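Acyl-coenzyme A oxidase 3 (Yarrowia lipolytica, PDB 5YS9) oxidises acyl-CoA esters with molecular oxygen to (2E)-enoyl-CoA and hydrogen peroxide, using FAD, in peroxisomal fatty acid beta-oxidation. Local coordinates at residues V10-K15 and F20-K25; A28-K33 and E342-D347; L489-L494 and A513-A518. One frame throughout, in Å; residues are numbered along the deposited sequence.

Contacts 1 and 2 are neighbours, their centres about 12 Å apart, and both use helix 23-31. Contact 1 lays the N-terminal hairpin on E22 and the N-terminal part of this helix; contact 2 sets a later part of it against the 342-347 loop. The loop carries I345, which reaches a bound FAD, so contact 2 lies one residue layer behind the cofactor; in contact 1 the side chain of E22 is about 13 Å from an FAD. Contact 3 is remote, in the C-terminal helical region: its centre is about 53 Å from that of contact 1 and 41 Å from that of contact 2, and its nearest atoms stay about 23 Å from contact 2.

Contact 1 (V10-K15 and F20-K25); sequences VEIDGK and FTEPPK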
loop_
_atom_site.group_PDB
_atom_site.type_symbol
_atom_site.label_atom_id
_atom_site.label_comp_id
_atom_site.label_asym_id
_atom_site.label_seq_id
_atom_site.Cartn_x
_atom_site.Cartn_y
_atom_site.Cartn_z
ATOM N N VAL A 10 3.575 -34.273 -13.219
ATOM C CA VAL A 10 4.512 -34.499 -12.139
ATOM C C VAL A 10 4.269 -35.865 -11.551
ATOM O O VAL A 10 3.137 -36.287 -11.428
ATOM C CB VAL A 10 4.350 -33.452 -11.027
ATOM C CG1 VAL A 10 5.385 -33.671 -9.946
ATOM C CG2 VAL A 10 4.479 -32.058 -11.596
ATOM N N GLU A 11 5.342 -36.574 -11.228
ATOM C CA GLU A 11 5.223 -37.875 -10.606
ATOM C C GLU A 11 5.805 -37.848 -9.214
ATOM O O GLU A 11 6.971 -37.541 -9.034
ATOM C CB GLU A 11 5.992 -38.893 -11.425
ATOM C CG GLU A 11 5.143 -39.950 -12.102
ATOM C CD GLU A 11 5.962 -40.847 -13.005
ATOM O OE1 GLU A 11 5.389 -41.774 -13.605
ATOM O OE2 GLU A 11 7.185 -40.627 -13.120
ATOM N N ILE A 12 4.992 -38.179 -8.225
ATOM C CA ILE A 12 5.469 -38.295 -6.862
ATOM C C ILE A 12 5.014 -39.605 -6.255
ATOM O O ILE A 12 3.827 -39.863 -6.171
ATOM C CB ILE A 12 4.931 -37.146 -5.994
ATOM C CG1 ILE A 12 5.446 -35.808 -6.505
ATOM C CG2 ILE A 12 5.327 -37.341 -4.543
ATOM C CD1 ILE A 12 4.364 -34.905 -7.029
ATOM N N ASP A 13 5.956 -40.408 -5.786
ATOM C CA ASP A 13 5.633 -41.677 -5.146
ATOM C C ASP A 13 4.791 -42.609 -6.006
ATOM O O ASP A 13 3.873 -43.248 -5.519
ATOM C CB ASP A 13 4.967 -41.450 -3.791
ATOM C CG ASP A 13 5.937 -40.928 -2.758
ATOM O OD1 ASP A 13 7.150 -41.027 -3.004
ATOM O OD2 ASP A 13 5.495 -40.413 -1.712
ATOM N N GLY A 14 5.115 -42.683 -7.286
ATOM C CA GLY A 14 4.446 -43.596 -8.189
ATOM C C GLY A 14 3.127 -43.125 -8.764
ATOM O O GLY A 14 2.443 -43.876 -9.448
ATOM N N LYS A 15 2.767 -41.877 -8.504
ATOM C CA LYS A 15 1.498 -41.354 -8.966
ATOM C C LYS A 15 1.718 -40.086 -9.760
ATOM O O LYS A 15 2.701 -39.394 -9.579
ATOM C CB LYS A 15 0.563 -41.094 -7.789
ATOM C CG LYS A 15 -0.039 -42.349 -7.182
ATOM C CD LYS A 15 -0.984 -42.028 -6.036
ATOM C CE LYS A 15 -1.282 -43.259 -5.190
ATOM N NZ LYS A 15 -2.713 -43.352 -4.767
ATOM N N PHE A 20 -3.854 -28.871 -11.147
ATOM C CA PHE A 20 -4.911 -28.893 -10.157
ATOM C C PHE A 20 -4.680 -29.792 -8.943
ATOM O O PHE A 20 -5.021 -29.423 -7.838
ATOM C CB PHE A 20 -6.229 -29.251 -10.834
ATOM C CG PHE A 20 -7.426 -28.954 -10.009
ATOM C CD1 PHE A 20 -7.789 -27.656 -9.754
ATOM C CD2 PHE A 20 -8.185 -29.968 -9.478
ATOM C CE1 PHE A 20 -8.888 -27.374 -8.995
ATOM C CE2 PHE A 20 -9.287 -29.690 -8.713
ATOM C CZ PHE A 20 -9.637 -28.391 -8.471
ATOM N N THR A 21 -4.146 -30.985 -9.158
ATOM C CA THR A 21 -4.025 -31.961 -8.084
ATOM C C THR A 21 -2.711 -32.005 -7.306
ATOM O O THR A 21 -2.650 -32.582 -6.244
ATOM C CB THR A 21 -4.367 -33.378 -8.572
ATOM O OG1 THR A 21 -3.372 -33.825 -9.486
ATOM C CG2 THR A 21 -5.680 -33.385 -9.261
ATOM N N GLU A 22 -1.662 -31.401 -7.837
ATOM C CA GLU A 22 -0.378 -31.435 -7.158
ATOM C C GLU A 22 -0.265 -30.712 -5.819
ATOM O O GLU A 22 0.404 -31.186 -4.931
ATOM C CB GLU A 22 0.765 -31.024 -8.074
ATOM C CG GLU A 22 2.048 -31.732 -7.722
ATOM C CD GLU A 22 3.237 -30.820 -7.664
ATOM O OE1 GLU A 22 3.300 -29.871 -8.443
ATOM O OE2 GLU A 22 4.116 -31.065 -6.841
ATOM N N PRO A 23 -0.879 -29.548 -5.688
ATOM C CA PRO A 23 -0.648 -28.718 -4.472
ATOM C C PRO A 23 -0.695 -29.390 -3.067
ATOM O O PRO A 23 0.271 -29.247 -2.302
ATOM C CB PRO A 23 -1.702 -27.621 -4.591
ATOM C CG PRO A 23 -1.881 -27.467 -6.082
ATOM C CD PRO A 23 -1.802 -28.879 -6.627
ATOM N N PRO A 24 -1.769 -30.152 -2.736
ATOM C CA PRO A 24 -1.732 -30.799 -1.406
ATOM C C PRO A 24 -0.547 -31.744 -1.207
ATOM O O PRO A 24 -0.043 -31.857 -0.099
ATOM C CB PRO A 24 -3.054 -31.569 -1.331
ATOM C CG PRO A 24 -3.435 -31.801 -2.736
ATOM C CD PRO A 24 -2.953 -30.581 -3.513
ATOM N N LYS A 25 -0.103 -32.402 -2.262
ATOM C CA LYS A 25 1.057 -33.268 -2.176
ATOM C C LYS A 25 2.348 -32.447 -1.971
ATOM O O LYS A 25 3.163 -32.782 -1.108
ATOM C CB LYS A 25 1.136 -34.174 -3.413
ATOM C CG LYS A 25 2.154 -35.288 -3.344
ATOM C CD LYS A 25 1.785 -36.403 -2.363
ATOM C CE LYS A 25 2.949 -37.407 -2.275
ATOM N NZ LYS A 25 2.672 -38.590 -1.410
#
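V10, I12 and D13 of a β-hairpin pack against E22 and K25 in a surface contact near the N-terminus, where the hairpin folds back onto the N-terminal part of helix 23-31 and the adjoining E22. Strands 10-12 and 15-17 are joined by a type I' turn from I12 to K15, closed by I12 N to K15 O at 2.9 Å and by K15 N to I12 O. I12 fills the middle of the contact with two branches. I12 CG2, anti to the backbone N, lies along the aliphatic part of K25, 4.0 Å from K25 CG and closer still to K25 CE, the two side chains running past one another in opposite directions. I12 CD1 meets E22, crossing it at about a right angle, 4.0 Å from E22 CG. With both branches gone, as in an alanine, the K25 methylenes and E22 CG would probably lose their cover on this side, and the lysine would be freer to swing. V10 CG2 touches the same glutamate at E22 OE1, 4.0 Å away; that oxygen is held in a salt bridge by R332, and Y17 of the second strand also packs on I12, E22 and K25. At the turn end, K25, bent at chi2 (71°) and otherwise extended, passes I12 to reach D13, where K25 NZ and D13 OD2 form a salt bridge at 3.4 Å, its hydrogen bond weak.

Contact 2 (A28-K33 and E342-D347); sequences AGERAK and ETKIID. With FAD (flavin-adenine dinucleotide), chain D.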
loop_
_atom_site.group_PDB
_atom_site.type_symbol
_atom_site.label_atom_id
_atom_site.label_comp_id
_atom_site.label_asym_id
_atom_site.label_seq_id
_atom_site.Cartn_x
_atom_site.Cartn_y
_atom_site.Cartn_z
ATOM N N ALA A 28 2.423 -31.158 1.670
ATOM C CA ALA A 28 2.725 -32.257 2.587
ATOM C C ALA A 28 4.217 -32.497 2.541
ATOM O O ALA A 28 4.833 -32.640 3.584
ATOM C CB ALA A 28 1.943 -33.533 2.246
ATOM N N GLY A 29 4.804 -32.466 1.344
ATOM C CA GLY A 29 6.234 -32.665 1.172
ATOM C C GLY A 29 7.082 -31.715 1.990
ATOM O O GLY A 29 8.164 -32.076 2.441
ATOM N N GLU A 30 6.642 -30.469 2.084
ATOM C CA GLU A 30 7.276 -29.451 2.907
ATOM C C GLU A 30 7.178 -29.722 4.390
ATOM O O GLU A 30 8.104 -29.487 5.127
ATOM C CB GLU A 30 6.708 -28.081 2.592
ATOM C CG GLU A 30 6.855 -27.698 1.144
ATOM C CD GLU A 30 8.257 -27.286 0.793
ATOM O OE1 GLU A 30 9.163 -27.477 1.609
ATOM O OE2 GLU A 30 8.444 -26.767 -0.304
ATOM N N ARG A 31 6.030 -30.214 4.810
ATOM C CA ARG A 31 5.787 -30.545 6.197
ATOM C C ARG A 31 6.736 -31.647 6.634
ATOM O O ARG A 31 7.206 -31.678 7.759
ATOM C CB ARG A 31 4.327 -30.916 6.419
ATOM C CG ARG A 31 3.557 -29.853 7.169
ATOM C CD ARG A 31 2.061 -29.933 6.958
ATOM N NE ARG A 31 1.446 -28.633 7.150
ATOM C CZ ARG A 31 0.502 -28.114 6.383
ATOM N NH1 ARG A 31 0.036 -26.918 6.654
ATOM N NH2 ARG A 31 0.027 -28.787 5.360
ATOM N N ALA A 32 7.016 -32.544 5.708
ATOM C CA ALA A 32 7.886 -33.679 5.924
ATOM C C ALA A 32 9.328 -33.300 6.274
ATOM O O ALA A 32 10.042 -34.092 6.848
ATOM C CB ALA A 32 7.856 -34.588 4.709
ATOM N N LYS A 33 9.765 -32.116 5.879
ATOM C CA LYS A 33 11.156 -31.643 6.164
ATOM C C LYS A 33 11.376 -31.094 7.581
ATOM O O LYS A 33 12.489 -31.001 8.062
ATOM C CB LYS A 33 11.545 -30.530 5.180
ATOM C CG LYS A 33 11.394 -30.961 3.738
ATOM C CD LYS A 33 11.546 -29.796 2.800
ATOM C CE LYS A 33 11.605 -30.275 1.366
ATOM N NZ LYS A 33 11.705 -29.064 0.519
ATOM N N GLU A 342 7.895 -27.249 -14.095
ATOM C CA GLU A 342 8.150 -25.891 -13.683
ATOM C C GLU A 342 8.491 -25.790 -12.207
ATOM O O GLU A 342 7.965 -26.503 -11.382
ATOM C CB GLU A 342 6.938 -25.028 -13.976
ATOM C CG GLU A 342 6.841 -24.588 -15.411
ATOM C CD GLU A 342 5.578 -23.833 -15.678
ATOM O OE1 GLU A 342 5.613 -22.603 -15.684
ATOM O OE2 GLU A 342 4.549 -24.474 -15.880
ATOM N N THR A 343 9.411 -24.894 -11.905
ATOM C CA THR A 343 9.873 -24.668 -10.558
ATOM C C THR A 343 8.791 -24.032 -9.706
ATOM O O THR A 343 8.111 -23.122 -10.145
ATOM C CB THR A 343 11.118 -23.762 -10.588
ATOM O OG1 THR A 343 12.119 -24.363 -11.405
ATOM C CG2 THR A 343 11.677 -23.559 -9.223
ATOM N N LYS A 344 8.648 -24.512 -8.480
ATOM C CA LYS A 344 7.826 -23.853 -7.490
ATOM C C LYS A 344 8.503 -22.552 -7.125
ATOM O O LYS A 344 9.697 -22.520 -6.935
ATOM C CB LYS A 344 7.683 -24.720 -6.239
ATOM C CG LYS A 344 7.304 -26.163 -6.493
ATOM C CD LYS A 344 7.798 -27.046 -5.377
ATOM C CE LYS A 344 6.839 -28.175 -5.092
ATOM N NZ LYS A 344 6.778 -28.485 -3.640
ATOM N N ILE A 345 7.734 -21.488 -6.991
ATOM C CA ILE A 345 8.304 -20.172 -6.775
ATOM C C ILE A 345 9.092 -20.094 -5.472
ATOM O O ILE A 345 10.032 -19.331 -5.355
ATOM C CB ILE A 345 7.270 -19.037 -6.902
ATOM C CG1 ILE A 345 6.047 -19.292 -6.034
ATOM C CG2 ILE A 345 6.864 -18.878 -8.350
ATOM C CD1 ILE A 345 5.111 -18.118 -5.952
ATOM N N ILE A 346 8.710 -20.905 -4.503
ATOM C CA ILE A 346 9.403 -20.944 -3.239
ATOM C C ILE A 346 10.852 -21.325 -3.482
ATOM O O ILE A 346 11.731 -20.895 -2.766
ATOM C CB ILE A 346 8.755 -21.935 -2.264
ATOM C CG1 ILE A 346 9.288 -21.731 -0.859
ATOM C CG2 ILE A 346 9.018 -23.364 -2.688
ATOM C CD1 ILE A 346 9.128 -20.330 -0.334
ATOM N N ASP A 347 11.085 -22.180 -4.461
ATOM C CA ASP A 347 12.431 -22.582 -4.849
ATOM C C ASP A 347 13.332 -21.508 -5.466
ATOM O O ASP A 347 14.531 -21.632 -5.426
ATOM C CB ASP A 347 12.402 -23.850 -5.680
ATOM C CG ASP A 347 12.124 -25.056 -4.852
ATOM O OD1 ASP A 347 12.581 -25.075 -3.705
ATOM O OD2 ASP A 347 11.443 -25.972 -5.337
HETATM P PA FAD D . 2.615 -15.829 -11.579
HETATM O O1A FAD D . 3.094 -15.577 -12.958
HETATM O O2A FAD D . 2.541 -17.205 -11.040
HETATM O O5B FAD D . 3.469 -15.040 -10.515
HETATM C C5B FAD D . 3.039 -15.134 -9.166
HETATM C C4B FAD D . 4.150 -14.645 -8.276
HETATM O O4B FAD D . 5.285 -15.479 -8.464
HETATM C C3B FAD D . 4.534 -13.257 -8.718
HETATM O O3B FAD D . 4.723 -12.424 -7.591
HETATM C C2B FAD D . 5.859 -13.425 -9.395
HETATM O O2B FAD D . 6.676 -12.288 -9.145
HETATM C C1B FAD D . 6.413 -14.695 -8.792
HETATM N N9A FAD D . 7.179 -15.320 -9.871
HETATM C C8A FAD D . 6.662 -15.941 -10.934
HETATM N N7A FAD D . 7.646 -16.370 -11.746
HETATM C C5A FAD D . 8.815 -16.008 -11.207
HETATM C C6A FAD D . 10.240 -16.142 -11.554
HETATM N N6A FAD D . 10.640 -16.773 -12.672
HETATM N N1A FAD D . 11.132 -15.614 -10.708
HETATM C C2A FAD D . 10.755 -14.986 -9.591
HETATM N N3A FAD D . 9.486 -14.823 -9.211
HETATM C C4A FAD D . 8.496 -15.305 -9.970
HETATM N N1 FAD D . -5.546 -11.918 -18.119
HETATM C C2 FAD D . -6.118 -11.965 -19.330
HETATM O O2 FAD D . -5.660 -12.741 -20.159
HETATM N N3 FAD D . -7.144 -11.203 -19.680
HETATM C C4 FAD D . -7.683 -10.341 -18.847
HETATM O O4 FAD D . -8.632 -9.658 -19.202
HETATM C C4X FAD D . -7.127 -10.221 -17.498
HETATM N N5 FAD D . -7.627 -9.363 -16.609
HETATM C C5X FAD D . -7.109 -9.283 -15.381
HETATM C C6 FAD D . -7.671 -8.400 -14.486
HETATM C C7 FAD D . -7.159 -8.300 -13.218
HETATM C C7M FAD D . -7.763 -7.330 -12.253
HETATM C C8 FAD D . -6.015 -9.145 -12.824
HETATM C C8M FAD D . -5.449 -9.043 -11.446
HETATM C C9 FAD D . -5.450 -10.024 -13.719
HETATM C C9A FAD D . -5.962 -10.131 -14.990
HETATM N N10 FAD D . -5.403 -11.025 -15.916
HETATM C C10 FAD D . -5.989 -11.088 -17.174
HETATM C "C1'" FAD D . -4.278 -11.903 -15.589
HETATM C "C2'" FAD D . -2.955 -11.186 -15.314
HETATM O "O2'" FAD D . -2.316 -10.846 -16.538
HETATM C "C3'" FAD D . -2.035 -12.066 -14.466
HETATM O "O3'" FAD D . -2.440 -11.935 -13.120
HETATM C "C4'" FAD D . -0.558 -11.709 -14.523
HETATM O "O4'" FAD D . -0.228 -11.355 -15.858
HETATM C "C5'" FAD D . 0.343 -12.882 -14.169
HETATM O "O5'" FAD D . 0.453 -13.164 -12.784
HETATM P P FAD D . 0.119 -14.626 -12.243
HETATM O O1P FAD D . -1.086 -14.573 -11.386
HETATM O O2P FAD D . 0.132 -15.545 -13.398
HETATM O O3P FAD D . 1.287 -15.011 -11.243
#
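Just behind one wall of the FAD pocket, E30 from the C-terminal part of helix 23-31 faces K344 and I346 of the 342-347 loop, while I345 between them meets the cofactor. I345 CD1 approaches the ribose oxygen O4B of FAD at 3.6 Å, and I345 CG2 lies 3.9 Å from N9A, the adenine nitrogen joined to that sugar. The loop gets its shape from a 3-10 turn at 345-347, in which D347 N bonds to K344 O at 2.9 Å; K344 and I346, before and within this turn, point their side chains toward E30. The contact itself is small, about 73 Å² in all, and centres on one carboxylate oxygen. E30 OE2 comes to 4.1 Å from K344 NZ, opposite charges too far apart for a salt bridge, and to 4.2 Å from I346 CG2, the side chains of E30 and I346 passing in opposite directions. Its strong partner is R627, which also binds D347 and so ties helix and loop together through a shared guanidinium; K344 NZ gives its hydrogen bond to the carbonyl of C329. The second oxygen, E30 OE1, is gripped from within its own segment: K33 NZ bonds to E30 OE1 at 3.2 Å, arriving 46° above the carboxylate plane. The bend of E30 at chi2 (-76°) turns the carboxylate to serve these partners together. Buried as it is, E30 is probably kept ionised by the surrounding positive charges. R331, paired with I345 through the backbone, also bonds to FAD, as do R354 and Q428, and S169, T163 and D457 of the second subunit add bonds from across the interface: the inter-subunit flavin site typical of the acyl-CoA oxidase and dehydrogenase fold.

Contact 3 (L489-L494 and A513-A518); sequences LANKGL and AWEKVA
K516, a lysine buried on helix 507-534, finds its partners in backbone carbonyls of the loop that precedes the helix. K516 NZ bonds to L494 O at 2.8 Å, with a C=O...N angle of 160° and the donor tilted 19° from the carbonyl plane. A497 O, its strongest partner outside the two segments, accepts from the same ammonium, and E495 O does so weakly, so one cationic tip gathers three neighbouring carbonyls of the loop and would probably be stabilised by their dipoles. The chain leaves the helix with CG anti to the backbone N (chi1 -156°) and turns at chi4; the whole arm arches past the same carbonyl, with K516 CG only 3.5 Å from L494 O. Beside this polar grip, the side chain of L494 lies across the helix surface at E515 and is the largest apolar part of the contact. L494 CD1 rests 3.6 Å from the carbonyl oxygen E515 O and 3.9 Å from E515 CB, while L494 CD2 touches the same CB from the other branch. At the outer edge, N491 ND2 stands 4.2 Å from E515 OE1, close but not bonded. N491 uses its other end to shape the loop: N491 OD1 accepts from G493 N at 3.3 Å, an Asx turn that leads the chain towards L494. L494 also packs on E512 and N519 of the same helix. This helix also meets helices 547-573 and 598-604: W514 sets its ring edge-to-face with F601, V517 packs on I556 and F601, and K516 itself touches E604.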
loop_
_atom_site.group_PDB
_atom_site.type_symbol
_atom_site.label_atom_id
_atom_site.label_comp_id
_atom_site.label_asym_id
_atom_site.label_seq_id
_atom_site.Cartn_x
_atom_site.Cartn_y
_atom_site.Cartn_z
ATOM N N LEU A 489 24.508 4.291 23.888
ATOM C CA LEU A 489 25.019 5.677 23.719
ATOM C C LEU A 489 26.213 6.046 24.652
ATOM O O LEU A 489 26.932 7.033 24.393
ATOM C CB LEU A 489 23.871 6.671 23.932
ATOM C CG LEU A 489 23.177 7.369 22.758
ATOM C CD1 LEU A 489 23.179 6.556 21.472
ATOM C CD2 LEU A 489 21.766 7.771 23.154
ATOM N N ALA A 490 26.366 5.272 25.742
ATOM C CA ALA A 490 27.472 5.360 26.699
ATOM C C ALA A 490 28.646 4.475 26.322
ATOM O O ALA A 490 29.721 4.611 26.881
ATOM C CB ALA A 490 26.978 4.964 28.084
ATOM N N ASN A 491 28.444 3.567 25.379
ATOM C CA ASN A 491 29.474 2.635 24.993
ATOM C C ASN A 491 30.472 3.216 23.970
ATOM O O ASN A 491 30.210 3.268 22.754
ATOM C CB ASN A 491 28.808 1.376 24.449
ATOM C CG ASN A 491 29.765 0.221 24.318
ATOM O OD1 ASN A 491 30.991 0.385 24.423
ATOM N ND2 ASN A 491 29.212 -0.955 24.086
ATOM N N LYS A 492 31.648 3.571 24.476
ATOM C CA LYS A 492 32.659 4.310 23.709
ATOM C C LYS A 492 33.629 3.378 22.959
ATOM O O LYS A 492 34.467 3.842 22.183
ATOM C CB LYS A 492 33.448 5.250 24.618
ATOM C CG LYS A 492 32.683 5.949 25.745
ATOM C CD LYS A 492 31.392 6.626 25.330
ATOM C CE LYS A 492 31.564 7.671 24.252
ATOM N NZ LYS A 492 30.246 8.359 24.108
ATOM N N GLY A 493 33.499 2.070 23.174
ATOM C CA GLY A 493 34.137 1.076 22.309
ATOM C C GLY A 493 33.655 1.152 20.876
ATOM O O GLY A 493 34.350 0.696 19.983
ATOM N N LEU A 494 32.464 1.724 20.674
ATOM C CA LEU A 494 31.813 1.865 19.354
ATOM C C LEU A 494 32.450 2.903 18.457
ATOM O O LEU A 494 32.273 2.831 17.248
ATOM C CB LEU A 494 30.317 2.230 19.509
ATOM C CG LEU A 494 29.380 1.246 20.244
ATOM C CD1 LEU A 494 27.953 1.777 20.419
ATOM C CD2 LEU A 494 29.381 -0.101 19.539
ATOM N N ALA A 513 27.182 -4.102 15.483
ATOM C CA ALA A 513 27.093 -3.328 14.251
ATOM C C ALA A 513 25.842 -2.403 14.189
ATOM O O ALA A 513 25.924 -1.310 13.663
ATOM C CB ALA A 513 27.138 -4.270 13.051
ATOM N N TRP A 514 24.706 -2.855 14.733
ATOM C CA TRP A 514 23.504 -1.999 14.876
ATOM C C TRP A 514 23.651 -0.935 15.980
ATOM O O TRP A 514 23.096 0.180 15.864
ATOM C CB TRP A 514 22.214 -2.846 15.063
ATOM C CG TRP A 514 21.770 -3.359 13.768
ATOM C CD1 TRP A 514 21.900 -4.633 13.292
ATOM C CD2 TRP A 514 21.203 -2.581 12.706
ATOM N NE1 TRP A 514 21.436 -4.691 11.988
ATOM C CE2 TRP A 514 21.003 -3.451 11.607
ATOM C CE3 TRP A 514 20.852 -1.222 12.572
ATOM C CZ2 TRP A 514 20.443 -3.015 10.390
ATOM C CZ3 TRP A 514 20.280 -0.789 11.379
ATOM C CH2 TRP A 514 20.095 -1.686 10.288
ATOM N N GLU A 515 24.373 -1.282 17.047
ATOM C CA GLU A 515 24.740 -0.302 18.072
ATOM C C GLU A 515 25.654 0.754 17.486
ATOM O O GLU A 515 25.476 1.955 17.771
ATOM C CB GLU A 515 25.348 -0.977 19.321
ATOM C CG GLU A 515 24.351 -1.860 20.081
ATOM C CD GLU A 515 24.922 -2.482 21.359
ATOM O OE1 GLU A 515 26.157 -2.420 21.592
ATOM O OE2 GLU A 515 24.137 -3.034 22.163
ATOM N N LYS A 516 26.585 0.352 16.619
ATOM C CA LYS A 516 27.451 1.342 16.038
ATOM C C LYS A 516 26.694 2.378 15.205
ATOM O O LYS A 516 26.867 3.555 15.380
ATOM C CB LYS A 516 28.558 0.739 15.164
ATOM C CG LYS A 516 29.737 1.720 15.079
ATOM C CD LYS A 516 30.571 1.608 13.834
ATOM C CE LYS A 516 31.607 2.722 13.749
ATOM N NZ LYS A 516 32.837 2.463 14.539
ATOM N N VAL A 517 25.907 1.926 14.250
ATOM C CA VAL A 517 25.267 2.850 13.320
ATOM C C VAL A 517 24.188 3.727 14.022
ATOM O O VAL A 517 24.041 4.880 13.668
ATOM C CB VAL A 517 24.732 2.120 12.046
ATOM C CG1 VAL A 517 25.889 1.422 11.325
ATOM C CG2 VAL A 517 23.617 1.123 12.375
ATOM N N ALA A 518 23.483 3.183 15.022
ATOM C CA ALA A 518 22.547 3.958 15.844
ATOM C C ALA A 518 23.264 5.041 16.605
ATOM O O ALA A 518 22.917 6.218 16.503
ATOM C CB ALA A 518 21.815 3.057 16.833
#